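Local coordinates for IroE protein (Escherichia coli, PDB 2GZS) that hydrolyses the trilactone ring of the siderophore enterobactin and its glucosylated forms, preferring the iron-free compounds and tending to cut just once to give linear trimers, at residues N88-D93 against H148-L153; L46-G51 against G144-S149; V9-S14 against A32-T37; G42-Y47 against E68-V73. All coordinates share one frame; numbering follows the deposited sequence.

Contact 1. Residues N88-D93 against H148-L153; sequences NSRAYD and HSYGGL. With DFP (diisopropyl phosphonate), chain B.
R90 and the backbone of Y150 reach each other through a phosphoryl oxygen of a group covalently attached to S149. OG of S149 is bonded to P of DFP, a diisopropyl phosphonate left on the active-site serine. Atom O3P of this group takes a nearly straight hydrogen bond from R90 NH1 at 2.8 Å (161°). It takes another from Y150 N at 2.9 Å (171°), and a weak one from R90 NH2. O3P lies at the edge of the guanidinium, in its plane. The R90 chain bends at chi3 on its way from helix 87-93 to the phosphoryl group. There NH2 also comes within 3.3 Å of H148 O, while NE is held by a salt bridge to D50. Y150 packs between ligand and helix. Carbon C1' of DFP sits over the centre of one ring face, 3.5 Å above the plane. A91 CB touches CE2 of the ring at 3.8 Å, and R90 NH1 approaches CD2 at 3.5 Å. With an alanine here, C1' of DFP and A91 CB would probably lose the ring they both pack on. S149 has positive phi (67°), in the strained turn between strand 143-148 and helix 150-161. This is the nucleophile elbow of an alpha/beta hydrolase, and O3P bound to Y150 N is consistent with an oxyanion hole.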
loop_
_atom_site.group_PDB
_atom_site.type_symbol
_atom_site.label_atom_id
_atom_site.label_comp_id
_atom_site.label_asym_id
_atom_site.label_seq_id
_atom_site.Cartn_x
_atom_site.Cartn_y
_atom_site.Cartn_z
ATOM N N ASN A 88 4.626 15.538 -7.295
ATOM C CA ASN A 88 4.194 15.472 -8.680
ATOM C C ASN A 88 4.042 14.047 -9.202
ATOM O O ASN A 88 3.097 13.625 -9.850
ATOM C CB ASN A 88 5.207 16.154 -9.586
ATOM C CG ASN A 88 5.373 17.636 -9.361
ATOM O OD1 ASN A 88 4.483 18.224 -8.765
ATOM N ND2 ASN A 88 6.495 18.131 -9.872
ATOM N N SER A 89 5.096 13.253 -8.913
ATOM C CA SER A 89 5.109 11.896 -9.466
ATOM C C SER A 89 4.014 11.034 -8.870
ATOM O O SER A 89 3.348 10.246 -9.530
ATOM C CB SER A 89 6.458 11.199 -9.245
ATOM O OG SER A 89 7.508 11.888 -9.929
ATOM N N ARG A 90 3.767 11.159 -7.535
ATOM C CA ARG A 90 2.760 10.310 -6.947
ATOM C C ARG A 90 1.322 10.649 -7.383
ATOM O O ARG A 90 0.464 9.798 -7.483
ATOM C CB ARG A 90 2.921 10.350 -5.411
ATOM C CG ARG A 90 2.369 11.630 -4.794
ATOM C CD ARG A 90 2.835 11.737 -3.328
ATOM N NE ARG A 90 2.024 10.866 -2.505
ATOM C CZ ARG A 90 0.804 10.984 -2.036
ATOM N NH1 ARG A 90 0.205 12.165 -2.411
ATOM N NH2 ARG A 90 0.185 10.107 -1.291
ATOM N N ALA A 91 1.126 11.973 -7.643
ATOM C CA ALA A 91 -0.209 12.358 -8.132
ATOM C C ALA A 91 -0.523 11.698 -9.495
ATOM O O ALA A 91 -1.685 11.447 -9.669
ATOM C CB ALA A 91 -0.280 13.865 -8.348
ATOM N N TYR A 92 0.528 11.469 -10.257
ATOM C CA TYR A 92 0.332 10.751 -11.537
ATOM C C TYR A 92 0.199 9.245 -11.317
ATOM O O TYR A 92 -0.738 8.591 -11.733
ATOM C CB TYR A 92 1.488 11.053 -12.481
ATOM C CG TYR A 92 1.148 10.469 -13.864
ATOM C CD1 TYR A 92 0.108 10.940 -14.656
ATOM C CD2 TYR A 92 1.881 9.420 -14.364
ATOM C CE1 TYR A 92 -0.166 10.358 -15.920
ATOM C CE2 TYR A 92 1.652 8.810 -15.580
ATOM C CZ TYR A 92 0.612 9.307 -16.338
ATOM O OH TYR A 92 0.372 8.714 -17.570
ATOM N N ASP A 93 1.256 8.710 -10.619
ATOM C CA ASP A 93 1.297 7.238 -10.543
ATOM C C ASP A 93 0.200 6.582 -9.790
ATOM O O ASP A 93 -0.167 5.422 -10.029
ATOM C CB ASP A 93 2.614 6.834 -9.860
ATOM C CG ASP A 93 3.865 6.979 -10.684
ATOM O OD1 ASP A 93 3.738 6.973 -11.938
ATOM O OD2 ASP A 93 4.967 7.097 -10.126
ATOM N N HIS A 148 -1.549 5.487 1.281
ATOM C CA HIS A 148 -2.357 6.497 1.980
ATOM C C HIS A 148 -2.686 7.668 1.044
ATOM O O HIS A 148 -1.850 8.120 0.314
ATOM C CB HIS A 148 -1.520 7.022 3.185
ATOM C CG HIS A 148 -2.140 8.161 3.958
ATOM N ND1 HIS A 148 -1.824 9.475 3.669
ATOM C CD2 HIS A 148 -3.028 8.151 4.974
ATOM C CE1 HIS A 148 -2.518 10.223 4.522
ATOM N NE2 HIS A 148 -3.262 9.497 5.325
ATOM N N SER A 149 -3.946 8.092 1.219
ATOM C CA SER A 149 -4.402 9.328 0.494
ATOM C C SER A 149 -4.430 9.011 -1.002
ATOM O O SER A 149 -5.171 8.076 -1.325
ATOM C CB SER A 149 -3.567 10.529 0.938
ATOM O OG SER A 149 -4.276 11.733 0.401
ATOM N N TYR A 150 -3.668 9.688 -1.880
ATOM C CA TYR A 150 -3.638 9.157 -3.249
ATOM C C TYR A 150 -3.192 7.696 -3.258
ATOM O O TYR A 150 -3.676 6.919 -4.083
ATOM C CB TYR A 150 -2.709 9.990 -4.124
ATOM C CG TYR A 150 -3.209 11.334 -4.671
ATOM C CD1 TYR A 150 -4.572 11.464 -4.937
ATOM C CD2 TYR A 150 -2.320 12.347 -4.896
ATOM C CE1 TYR A 150 -4.997 12.692 -5.434
ATOM C CE2 TYR A 150 -2.745 13.579 -5.417
ATOM C CZ TYR A 150 -4.090 13.685 -5.654
ATOM O OH TYR A 150 -4.565 14.875 -6.184
ATOM N N GLY A 151 -2.300 7.329 -2.344
ATOM C CA GLY A 151 -1.879 5.914 -2.274
ATOM C C GLY A 151 -3.064 5.044 -1.925
ATOM O O GLY A 151 -3.165 3.901 -2.382
ATOM N N GLY A 152 -4.039 5.531 -1.132
ATOM C CA GLY A 152 -5.209 4.728 -0.800
ATOM C C GLY A 152 -6.118 4.519 -2.017
ATOM O O GLY A 152 -6.730 3.449 -2.176
ATOM N N LEU A 153 -6.180 5.551 -2.893
ATOM C CA LEU A 153 -6.904 5.360 -4.146
ATOM C C LEU A 153 -6.247 4.271 -5.027
ATOM O O LEU A 153 -6.966 3.435 -5.611
ATOM C CB LEU A 153 -6.956 6.647 -5.016
ATOM C CG LEU A 153 -7.611 7.807 -4.241
ATOM C CD1 LEU A 153 -7.583 9.056 -5.141
ATOM C CD2 LEU A 153 -9.037 7.435 -3.837
HETATM C C1 DFP B . -3.213 14.190 2.094
HETATM C C2 DFP B . -3.043 15.680 1.786
HETATM C C3 DFP B . -2.477 13.766 3.356
HETATM C "C1'" DFP B . -4.921 13.821 -2.076
HETATM C "C2'" DFP B . -6.149 12.961 -2.002
HETATM C "C3'" DFP B . -5.389 15.290 -2.348
HETATM P P DFP B . -3.325 12.793 -0.210
HETATM O O1P DFP B . -2.583 13.512 0.961
HETATM O O2P DFP B . -4.310 13.872 -0.809
HETATM O O3P DFP B . -2.377 12.224 -1.254
#

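Contact 2. Residues L46-G51 against G144-S149; sequences LYMLDG and GLWGHS. With DFP (diisopropyl phosphonate), chain B.
W146 leans its indole along the end of strand 43-48. With CG anti to the backbone N (chi1 172°), the indole lies beside M48 and L49. CB lies 4.2 Å from L46 CD1. Further out, CE3 meets M48 CB, of a selenomethionine, at 3.9 Å. CZ3 then comes to 3.4 Å from L49 O, which lies at the ring edge near its plane. On the pyrrole side NE1 makes a weak hydrogen bond to S254 OG, and F251 meets the indole edge-to-face. Both partners belong to helix 247-262, which covers this face of the sheet. The backbones pair as neighbouring parallel strands in the central sheet of the alpha/beta hydrolase fold. Y47 N binds G144 O, W146 N binds Y47 O, and L49 N binds W146 O at 3.0 Å. The other face carries Y47 and L145, whose CB and CD1 touch at 4.0 Å. L49 CD2 adds a looser contact to the same L145 CD1. G144 allows a close fit: L46 CD1 rests 3.3 Å from its carbonyl carbon, and a CB there would be tight against that methyl. Beyond the paired residues the chains part, and one water bridges them. It donates to D50 OD2 at 2.7 Å and accepts from H148 N at 2.8 Å. The other carboxylate oxygen, OD1, is in a salt bridge with R90.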
loop_
_atom_site.group_PDB
_atom_site.type_symbol
_atom_site.label_atom_id
_atom_site.label_comp_id
_atom_site.label_asym_id
_atom_site.label_seq_id
_atom_site.Cartn_x
_atom_site.Cartn_y
_atom_site.Cartn_z
ATOM N N LEU A 46 4.934 -6.889 2.395
ATOM C CA LEU A 46 4.003 -5.762 2.245
ATOM C C LEU A 46 4.710 -4.711 1.383
ATOM O O LEU A 46 5.786 -4.251 1.758
ATOM C CB LEU A 46 3.646 -5.241 3.626
ATOM C CG LEU A 46 2.563 -4.117 3.582
ATOM C CD1 LEU A 46 1.253 -4.506 2.940
ATOM C CD2 LEU A 46 2.340 -3.614 5.006
ATOM N N TYR A 47 4.096 -4.372 0.252
ATOM C CA TYR A 47 4.535 -3.339 -0.664
ATOM C C TYR A 47 3.883 -2.003 -0.255
ATOM O O TYR A 47 2.643 -2.055 -0.046
ATOM C CB TYR A 47 4.131 -3.710 -2.099
ATOM C CG TYR A 47 5.001 -4.833 -2.687
ATOM C CD1 TYR A 47 6.059 -4.505 -3.525
ATOM C CD2 TYR A 47 4.709 -6.132 -2.329
ATOM C CE1 TYR A 47 6.889 -5.509 -4.077
ATOM C CE2 TYR A 47 5.535 -7.119 -2.882
ATOM C CZ TYR A 47 6.564 -6.793 -3.718
ATOM O OH TYR A 47 7.365 -7.829 -4.235
HETATM N N MSE A 48 4.659 -0.971 -0.081
HETATM C CA MSE A 48 4.162 0.256 0.529
HETATM C C MSE A 48 4.504 1.460 -0.335
HETATM O O MSE A 48 5.647 1.697 -0.694
HETATM C CB MSE A 48 4.854 0.420 1.917
HETATM C CG MSE A 48 4.505 -0.859 2.757
HETATM SE SE MSE A 48 5.025 -0.670 4.630
HETATM C CE MSE A 48 6.547 0.008 3.712
ATOM N N LEU A 49 3.423 2.213 -0.675
ATOM C CA LEU A 49 3.693 3.423 -1.457
ATOM C C LEU A 49 4.260 4.566 -0.592
ATOM O O LEU A 49 4.388 4.460 0.629
ATOM C CB LEU A 49 2.382 3.875 -2.101
ATOM C CG LEU A 49 1.678 2.833 -2.991
ATOM C CD1 LEU A 49 0.585 3.540 -3.836
ATOM C CD2 LEU A 49 2.477 1.898 -3.803
ATOM N N ASP A 50 4.612 5.678 -1.223
ATOM C CA ASP A 50 5.297 6.765 -0.533
ATOM C C ASP A 50 6.488 6.267 0.257
ATOM O O ASP A 50 6.655 6.582 1.435
ATOM C CB ASP A 50 4.297 7.550 0.351
ATOM C CG ASP A 50 3.263 8.279 -0.512
ATOM O OD1 ASP A 50 3.687 8.877 -1.547
ATOM O OD2 ASP A 50 2.096 8.232 -0.068
ATOM N N GLY A 51 7.307 5.455 -0.409
ATOM C CA GLY A 51 8.319 4.684 0.332
ATOM C C GLY A 51 9.312 5.564 0.988
ATOM O O GLY A 51 9.881 5.108 2.010
ATOM N N GLY A 144 0.910 -8.284 0.383
ATOM C CA GLY A 144 -0.054 -7.157 0.598
ATOM C C GLY A 144 0.515 -5.890 -0.009
ATOM O O GLY A 144 1.640 -5.726 -0.401
ATOM N N LEU A 145 -0.446 -4.920 -0.142
ATOM C CA LEU A 145 -0.199 -3.597 -0.737
ATOM C C LEU A 145 -0.792 -2.537 0.197
ATOM O O LEU A 145 -1.956 -2.735 0.585
ATOM C CB LEU A 145 -0.859 -3.565 -2.131
ATOM C CG LEU A 145 -0.724 -2.147 -2.823
ATOM C CD1 LEU A 145 0.712 -1.885 -3.224
ATOM C CD2 LEU A 145 -1.625 -2.182 -4.046
ATOM N N TRP A 146 -0.093 -1.482 0.499
ATOM C CA TRP A 146 -0.591 -0.381 1.339
ATOM C C TRP A 146 -0.278 0.940 0.665
ATOM O O TRP A 146 0.770 1.169 0.085
ATOM C CB TRP A 146 0.162 -0.423 2.734
ATOM C CG TRP A 146 -0.168 0.798 3.590
ATOM C CD1 TRP A 146 -1.214 0.908 4.493
ATOM C CD2 TRP A 146 0.546 2.056 3.599
ATOM N NE1 TRP A 146 -1.149 2.179 5.027
ATOM C CE2 TRP A 146 -0.125 2.905 4.542
ATOM C CE3 TRP A 146 1.676 2.538 2.900
ATOM C CZ2 TRP A 146 0.334 4.223 4.791
ATOM C CZ3 TRP A 146 2.125 3.865 3.164
ATOM C CH2 TRP A 146 1.431 4.646 4.103
ATOM N N GLY A 147 -1.256 1.884 0.884
ATOM C CA GLY A 147 -1.021 3.280 0.499
ATOM C C GLY A 147 -2.005 4.212 1.214
ATOM O O GLY A 147 -3.046 3.738 1.637
ATOM N N HIS A 148 -1.549 5.487 1.281
ATOM C CA HIS A 148 -2.357 6.497 1.980
ATOM C C HIS A 148 -2.686 7.668 1.044
ATOM O O HIS A 148 -1.850 8.120 0.314
ATOM C CB HIS A 148 -1.520 7.022 3.185
ATOM C CG HIS A 148 -2.140 8.161 3.958
ATOM N ND1 HIS A 148 -1.824 9.475 3.669
ATOM C CD2 HIS A 148 -3.028 8.151 4.974
ATOM C CE1 HIS A 148 -2.518 10.223 4.522
ATOM N NE2 HIS A 148 -3.262 9.497 5.325
ATOM N N SER A 149 -3.946 8.092 1.219
ATOM C CA SER A 149 -4.402 9.328 0.494
ATOM C C SER A 149 -4.430 9.011 -1.002
ATOM O O SER A 149 -5.171 8.076 -1.325
ATOM C CB SER A 149 -3.567 10.529 0.938
ATOM O OG SER A 149 -4.276 11.733 0.401
HETATM C C1 DFP B . -3.213 14.190 2.094
HETATM C C2 DFP B . -3.043 15.680 1.786
HETATM C C3 DFP B . -2.477 13.766 3.356
HETATM C "C1'" DFP B . -4.921 13.821 -2.076
HETATM C "C2'" DFP B . -6.149 12.961 -2.002
HETATM C "C3'" DFP B . -5.389 15.290 -2.348
HETATM P P DFP B . -3.325 12.793 -0.210
HETATM O O1P DFP B . -2.583 13.512 0.961
HETATM O O2P DFP B . -4.310 13.872 -0.809
HETATM O O3P DFP B . -2.377 12.224 -1.254
HETATM O O HOH W 1 1.110 5.870 0.632
#

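Contact 3. Residues V9-S14 against A32-T37; sequences VFYHFS and AVPNTT
H12 and N35 are joined by a short, nearly straight hydrogen bond. ND1 of the imidazole donates to N35 OD1 at 2.6 Å (165°). The acceptor lies in the ring plane, and ring and amide are nearly coplanar. The H12 ring also lies alongside V33, with V33 CB over one face, 3.8 Å from the centroid, in a CH-pi contact. CG of H12 sits between the backbone N and the carbonyl carbon (chi1 50°), which lays the ring beside V33 and brings ND1 to N35 OD1. The other end of the N35 amide makes a weak bond from ND2 to V9 O.

Y11 makes a second CH-pi contact: P34 CA stands over the centre of its ring, 3.9 Å from the centroid. Y11 CE2 touches P34 CG, and CD2 touches A32 CB at 3.6 Å. F13 CE1 touches the same methyl at 3.4 Å.

The backbone sets these groups in place. H12 and V33 form a hydrogen-bonded antiparallel pair, with H12 N to V33 O and V33 N to H12 O both 2.9 Å. Y11 with P34 and F13 with A32 are the non-hydrogen-bonded pairs flanking it. Beyond Y11 and P34, N35 N binds F10 O, and a water joins that same oxygen to T36 OG1.

The hairpin of strands 11-19 and 26-34 forms one margin of the sheet. Y11 packs on L63 and L66 of helix 60-66, and its hydroxyl is hydrogen-bonded to P72 O. Strand 73-79 follows on the inner side, where A32 pairs with I74.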
loop_
_atom_site.group_PDB
_atom_site.type_symbol
_atom_site.label_atom_id
_atom_site.label_comp_id
_atom_site.label_asym_id
_atom_site.label_seq_id
_atom_site.Cartn_x
_atom_site.Cartn_y
_atom_site.Cartn_z
ATOM N N VAL A 9 19.321 -4.294 14.031
ATOM C CA VAL A 9 19.600 -5.668 14.414
ATOM C C VAL A 9 18.489 -6.588 13.997
ATOM O O VAL A 9 18.605 -7.807 13.953
ATOM C CB VAL A 9 19.814 -5.755 15.944
ATOM C CG1 VAL A 9 21.139 -5.193 16.342
ATOM C CG2 VAL A 9 18.691 -4.995 16.677
ATOM N N PHE A 10 17.264 -6.085 13.674
ATOM C CA PHE A 10 16.144 -6.934 13.396
ATOM C C PHE A 10 15.956 -7.291 11.898
ATOM O O PHE A 10 15.321 -8.263 11.589
ATOM C CB PHE A 10 14.873 -6.176 13.890
ATOM C CG PHE A 10 14.794 -6.130 15.438
ATOM C CD1 PHE A 10 14.506 -7.272 16.131
ATOM C CD2 PHE A 10 15.045 -4.908 16.049
ATOM C CE1 PHE A 10 14.436 -7.192 17.533
ATOM C CE2 PHE A 10 14.994 -4.815 17.437
ATOM C CZ PHE A 10 14.729 -5.976 18.122
ATOM N N TYR A 11 16.529 -6.448 11.051
ATOM C CA TYR A 11 16.259 -6.476 9.604
ATOM C C TYR A 11 17.489 -5.986 8.846
ATOM O O TYR A 11 18.274 -5.199 9.337
ATOM C CB TYR A 11 15.134 -5.481 9.242
ATOM C CG TYR A 11 13.720 -5.927 9.256
ATOM C CD1 TYR A 11 13.018 -6.135 10.447
ATOM C CD2 TYR A 11 13.015 -6.186 8.068
ATOM C CE1 TYR A 11 11.704 -6.563 10.550
ATOM C CE2 TYR A 11 11.692 -6.612 8.158
ATOM C CZ TYR A 11 11.019 -6.793 9.360
ATOM O OH TYR A 11 9.714 -7.219 9.432
ATOM N N HIS A 12 17.676 -6.451 7.614
ATOM C CA HIS A 12 18.725 -5.940 6.738
ATOM C C HIS A 12 18.073 -5.343 5.482
ATOM O O HIS A 12 17.023 -5.769 5.076
ATOM C CB HIS A 12 19.717 -7.011 6.282
ATOM C CG HIS A 12 19.265 -8.295 5.706
ATOM N ND1 HIS A 12 18.685 -9.298 6.426
ATOM C CD2 HIS A 12 19.311 -8.768 4.424
ATOM C CE1 HIS A 12 18.384 -10.356 5.685
ATOM N NE2 HIS A 12 18.763 -10.016 4.468
ATOM N N PHE A 13 18.763 -4.404 4.909
ATOM C CA PHE A 13 18.123 -3.602 3.852
ATOM C C PHE A 13 18.954 -3.572 2.593
ATOM O O PHE A 13 20.169 -3.591 2.629
ATOM C CB PHE A 13 18.065 -2.161 4.349
ATOM C CG PHE A 13 17.243 -1.980 5.587
ATOM C CD1 PHE A 13 15.928 -1.599 5.485
ATOM C CD2 PHE A 13 17.839 -2.218 6.841
ATOM C CE1 PHE A 13 15.195 -1.440 6.648
ATOM C CE2 PHE A 13 17.079 -2.049 7.986
ATOM C CZ PHE A 13 15.762 -1.677 7.888
ATOM N N SER A 14 18.249 -3.453 1.460
ATOM C CA SER A 14 18.969 -3.113 0.240
ATOM C C SER A 14 18.143 -2.105 -0.540
ATOM O O SER A 14 16.948 -1.930 -0.208
ATOM C CB SER A 14 19.308 -4.394 -0.530
ATOM O OG SER A 14 18.147 -5.125 -0.772
ATOM N N ALA A 32 13.404 -4.465 2.958
ATOM C CA ALA A 32 13.783 -4.765 4.318
ATOM C C ALA A 32 13.435 -6.220 4.567
ATOM O O ALA A 32 12.282 -6.609 4.529
ATOM C CB ALA A 32 13.096 -3.842 5.346
ATOM N N VAL A 33 14.470 -7.064 4.834
ATOM C CA VAL A 33 14.275 -8.499 5.029
ATOM C C VAL A 33 14.525 -8.821 6.509
ATOM O O VAL A 33 15.562 -8.349 7.019
ATOM C CB VAL A 33 15.250 -9.324 4.174
ATOM C CG1 VAL A 33 15.079 -10.796 4.429
ATOM C CG2 VAL A 33 15.069 -9.058 2.660
ATOM N N PRO A 34 13.662 -9.548 7.169
ATOM C CA PRO A 34 13.893 -9.873 8.590
ATOM C C PRO A 34 15.203 -10.666 8.764
ATOM O O PRO A 34 15.585 -11.437 7.896
ATOM C CB PRO A 34 12.709 -10.733 8.945
ATOM C CG PRO A 34 11.624 -10.341 7.944
ATOM C CD PRO A 34 12.390 -10.133 6.663
ATOM N N ASN A 35 15.850 -10.403 9.892
ATOM C CA ASN A 35 17.039 -11.205 10.230
ATOM C C ASN A 35 16.660 -12.443 10.975
ATOM O O ASN A 35 17.543 -13.268 11.213
ATOM C CB ASN A 35 17.979 -10.342 11.078
ATOM C CG ASN A 35 18.725 -9.347 10.248
ATOM O OD1 ASN A 35 18.596 -9.335 9.003
ATOM N ND2 ASN A 35 19.564 -8.506 10.840
ATOM N N THR A 36 15.422 -12.565 11.405
ATOM C CA THR A 36 14.962 -13.846 11.980
ATOM C C THR A 36 14.500 -14.704 10.816
ATOM O O THR A 36 14.061 -14.276 9.730
ATOM C CB THR A 36 13.961 -13.533 13.077
ATOM O OG1 THR A 36 12.861 -12.741 12.630
ATOM C CG2 THR A 36 14.640 -12.568 14.075
ATOM N N THR A 37 14.639 -16.005 10.990
ATOM C CA THR A 37 14.402 -16.976 9.903
ATOM C C THR A 37 12.933 -17.032 9.472
ATOM O O THR A 37 12.041 -16.884 10.297
ATOM C CB THR A 37 14.965 -18.323 10.390
ATOM O OG1 THR A 37 16.403 -18.161 10.490
ATOM C CG2 THR A 37 14.718 -19.467 9.426
HETATM O O HOH W 2 13.329 -9.931 12.641
#

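Contact 4. Residues G42-Y47 against E68-V73; sequences GYPILY and EKTPPV
V73 and I45 form the close-packed end of this contact. They are a parallel bridge pair, and their side chains lie side by side, pointing the same way. V73 CG1, anti to its own nitrogen (chi1 175°), touches I45 CD1 at 3.6 Å. The other methyl, CG2, meets Y43 CD2, also at 3.6 Å, with the two side chains crossing at about a right angle. Two backbone bonds grip the pair: V73 N to P44 O and L46 N to V73 O, both 2.9 Å. The Y43 hydroxyl is hydrogen-bonded to T36 O.

At T70 fewer atoms meet and the loop is partly exposed. Here P44 supplies the apolar surface. Its CD touches T70 CG2 at 3.6 Å, and its CB lies 4.2 Å from P72 CB. Replacing P44 with a glycine is likely to cost the T70 methyl and the P72 ring an apolar neighbour and to let the backbone before I45 flex. The 68-73 segment runs in from helix 60-66 as an irregular, proline-rich loop and becomes a strand at V73. Strand 43-48, the helices after it and strand 73-79 thus make a right-handed beta-alpha-beta crossover, as in the alpha/beta hydrolase fold.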
loop_
_atom_site.group_PDB
_atom_site.type_symbol
_atom_site.label_atom_id
_atom_site.label_comp_id
_atom_site.label_asym_id
_atom_site.label_seq_id
_atom_site.Cartn_x
_atom_site.Cartn_y
_atom_site.Cartn_z
ATOM N N GLY A 42 7.329 -19.225 4.074
ATOM C CA GLY A 42 7.891 -17.971 3.533
ATOM C C GLY A 42 7.434 -16.754 4.343
ATOM O O GLY A 42 6.517 -16.807 5.141
ATOM N N TYR A 43 8.171 -15.651 4.087
ATOM C CA TYR A 43 7.791 -14.398 4.722
ATOM C C TYR A 43 6.520 -13.794 4.076
ATOM O O TYR A 43 6.432 -13.908 2.860
ATOM C CB TYR A 43 8.893 -13.388 4.584
ATOM C CG TYR A 43 10.261 -13.620 5.232
ATOM C CD1 TYR A 43 10.376 -13.598 6.607
ATOM C CD2 TYR A 43 11.324 -13.787 4.342
ATOM C CE1 TYR A 43 11.654 -13.805 7.171
ATOM C CE2 TYR A 43 12.597 -13.975 4.896
ATOM C CZ TYR A 43 12.672 -13.976 6.257
ATOM O OH TYR A 43 13.975 -14.163 6.732
ATOM N N PRO A 44 5.657 -13.237 4.910
ATOM C CA PRO A 44 4.632 -12.328 4.307
ATOM C C PRO A 44 5.395 -11.160 3.725
ATOM O O PRO A 44 6.526 -10.885 4.112
ATOM C CB PRO A 44 3.847 -11.854 5.499
ATOM C CG PRO A 44 4.191 -12.730 6.656
ATOM C CD PRO A 44 5.550 -13.256 6.343
ATOM N N ILE A 45 4.739 -10.386 2.801
ATOM C CA ILE A 45 5.487 -9.268 2.252
ATOM C C ILE A 45 4.515 -8.101 2.016
ATOM O O ILE A 45 3.411 -8.392 1.525
ATOM C CB ILE A 45 6.225 -9.646 0.936
ATOM C CG1 ILE A 45 7.109 -8.519 0.393
ATOM C CG2 ILE A 45 5.251 -10.198 -0.133
ATOM C CD1 ILE A 45 8.029 -8.963 -0.779
ATOM N N LEU A 46 4.934 -6.889 2.395
ATOM C CA LEU A 46 4.003 -5.762 2.245
ATOM C C LEU A 46 4.710 -4.711 1.383
ATOM O O LEU A 46 5.786 -4.251 1.758
ATOM C CB LEU A 46 3.646 -5.241 3.626
ATOM C CG LEU A 46 2.563 -4.117 3.582
ATOM C CD1 LEU A 46 1.253 -4.506 2.940
ATOM C CD2 LEU A 46 2.340 -3.614 5.006
ATOM N N TYR A 47 4.096 -4.372 0.252
ATOM C CA TYR A 47 4.535 -3.339 -0.664
ATOM C C TYR A 47 3.883 -2.003 -0.255
ATOM O O TYR A 47 2.643 -2.055 -0.046
ATOM C CB TYR A 47 4.131 -3.710 -2.099
ATOM C CG TYR A 47 5.001 -4.833 -2.687
ATOM C CD1 TYR A 47 6.059 -4.505 -3.525
ATOM C CD2 TYR A 47 4.709 -6.132 -2.329
ATOM C CE1 TYR A 47 6.889 -5.509 -4.077
ATOM C CE2 TYR A 47 5.535 -7.119 -2.882
ATOM C CZ TYR A 47 6.564 -6.793 -3.718
ATOM O OH TYR A 47 7.365 -7.829 -4.235
ATOM N N GLU A 68 8.018 -10.103 16.887
ATOM C CA GLU A 68 7.400 -10.935 17.928
ATOM C C GLU A 68 6.488 -11.966 17.320
ATOM O O GLU A 68 6.138 -12.991 17.895
ATOM C CB GLU A 68 6.557 -10.094 18.919
ATOM C CG GLU A 68 7.337 -9.139 19.826
ATOM C CD GLU A 68 8.266 -9.786 20.837
ATOM O OE1 GLU A 68 7.841 -10.772 21.480
ATOM O OE2 GLU A 68 9.412 -9.332 21.006
ATOM N N LYS A 69 5.982 -11.700 16.117
ATOM C CA LYS A 69 5.074 -12.571 15.410
ATOM C C LYS A 69 5.784 -13.058 14.165
ATOM O O LYS A 69 6.902 -13.588 14.327
ATOM C CB LYS A 69 3.736 -11.841 15.142
ATOM C CG LYS A 69 2.988 -11.766 16.486
ATOM C CD LYS A 69 2.229 -10.469 16.691
ATOM C CE LYS A 69 1.190 -10.546 17.799
ATOM N NZ LYS A 69 1.376 -9.666 18.986
ATOM N N THR A 70 5.254 -12.929 12.984
ATOM C CA THR A 70 5.912 -13.326 11.746
ATOM C C THR A 70 6.385 -12.093 10.975
ATOM O O THR A 70 5.588 -11.567 10.197
ATOM C CB THR A 70 4.924 -14.131 10.890
ATOM O OG1 THR A 70 4.487 -15.266 11.678
ATOM C CG2 THR A 70 5.581 -14.735 9.660
ATOM N N PRO A 71 7.567 -11.566 11.165
ATOM C CA PRO A 71 7.955 -10.277 10.557
ATOM C C PRO A 71 7.916 -10.421 9.055
ATOM O O PRO A 71 8.346 -11.385 8.420
ATOM C CB PRO A 71 9.354 -9.952 11.109
ATOM C CG PRO A 71 9.899 -11.301 11.475
ATOM C CD PRO A 71 8.700 -12.088 11.994
ATOM N N PRO A 72 7.342 -9.378 8.408
ATOM C CA PRO A 72 7.280 -9.415 6.946
ATOM C C PRO A 72 8.501 -8.831 6.259
ATOM O O PRO A 72 9.168 -7.968 6.837
ATOM C CB PRO A 72 6.042 -8.482 6.670
ATOM C CG PRO A 72 6.184 -7.464 7.767
ATOM C CD PRO A 72 6.634 -8.210 8.991
ATOM N N VAL A 73 8.688 -9.243 5.003
ATOM C CA VAL A 73 9.489 -8.411 4.106
ATOM C C VAL A 73 8.747 -7.082 3.806
ATOM O O VAL A 73 7.520 -7.150 3.591
ATOM C CB VAL A 73 9.824 -9.152 2.818
ATOM C CG1 VAL A 73 10.543 -8.356 1.753
ATOM C CG2 VAL A 73 10.729 -10.387 3.186
#

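How the contacts relate
Contacts 2, 3 and 4 belong to one mixed sheet, and contact 1 lies at the C-terminal end of its strand 143-148. Along the chain contact 3 closes first. Contacts 4 and 2 both start on strand 43-48 and share L46 and Y47; their centres are about 14 Å apart, and they probably join through G144 N and I45 O, 2.8 Å apart. Contact 4 closes before contact 1 opens. The centres of contacts 3 and 4 are about 10 Å apart, and the hydroxyls of Y11 and Y43 join them. Contacts 1 and 2 end on the same stretch, sharing H148 and S149, and are linked by the R90–D50 salt bridge. The set thus runs from the sheet margin to the active-site serine.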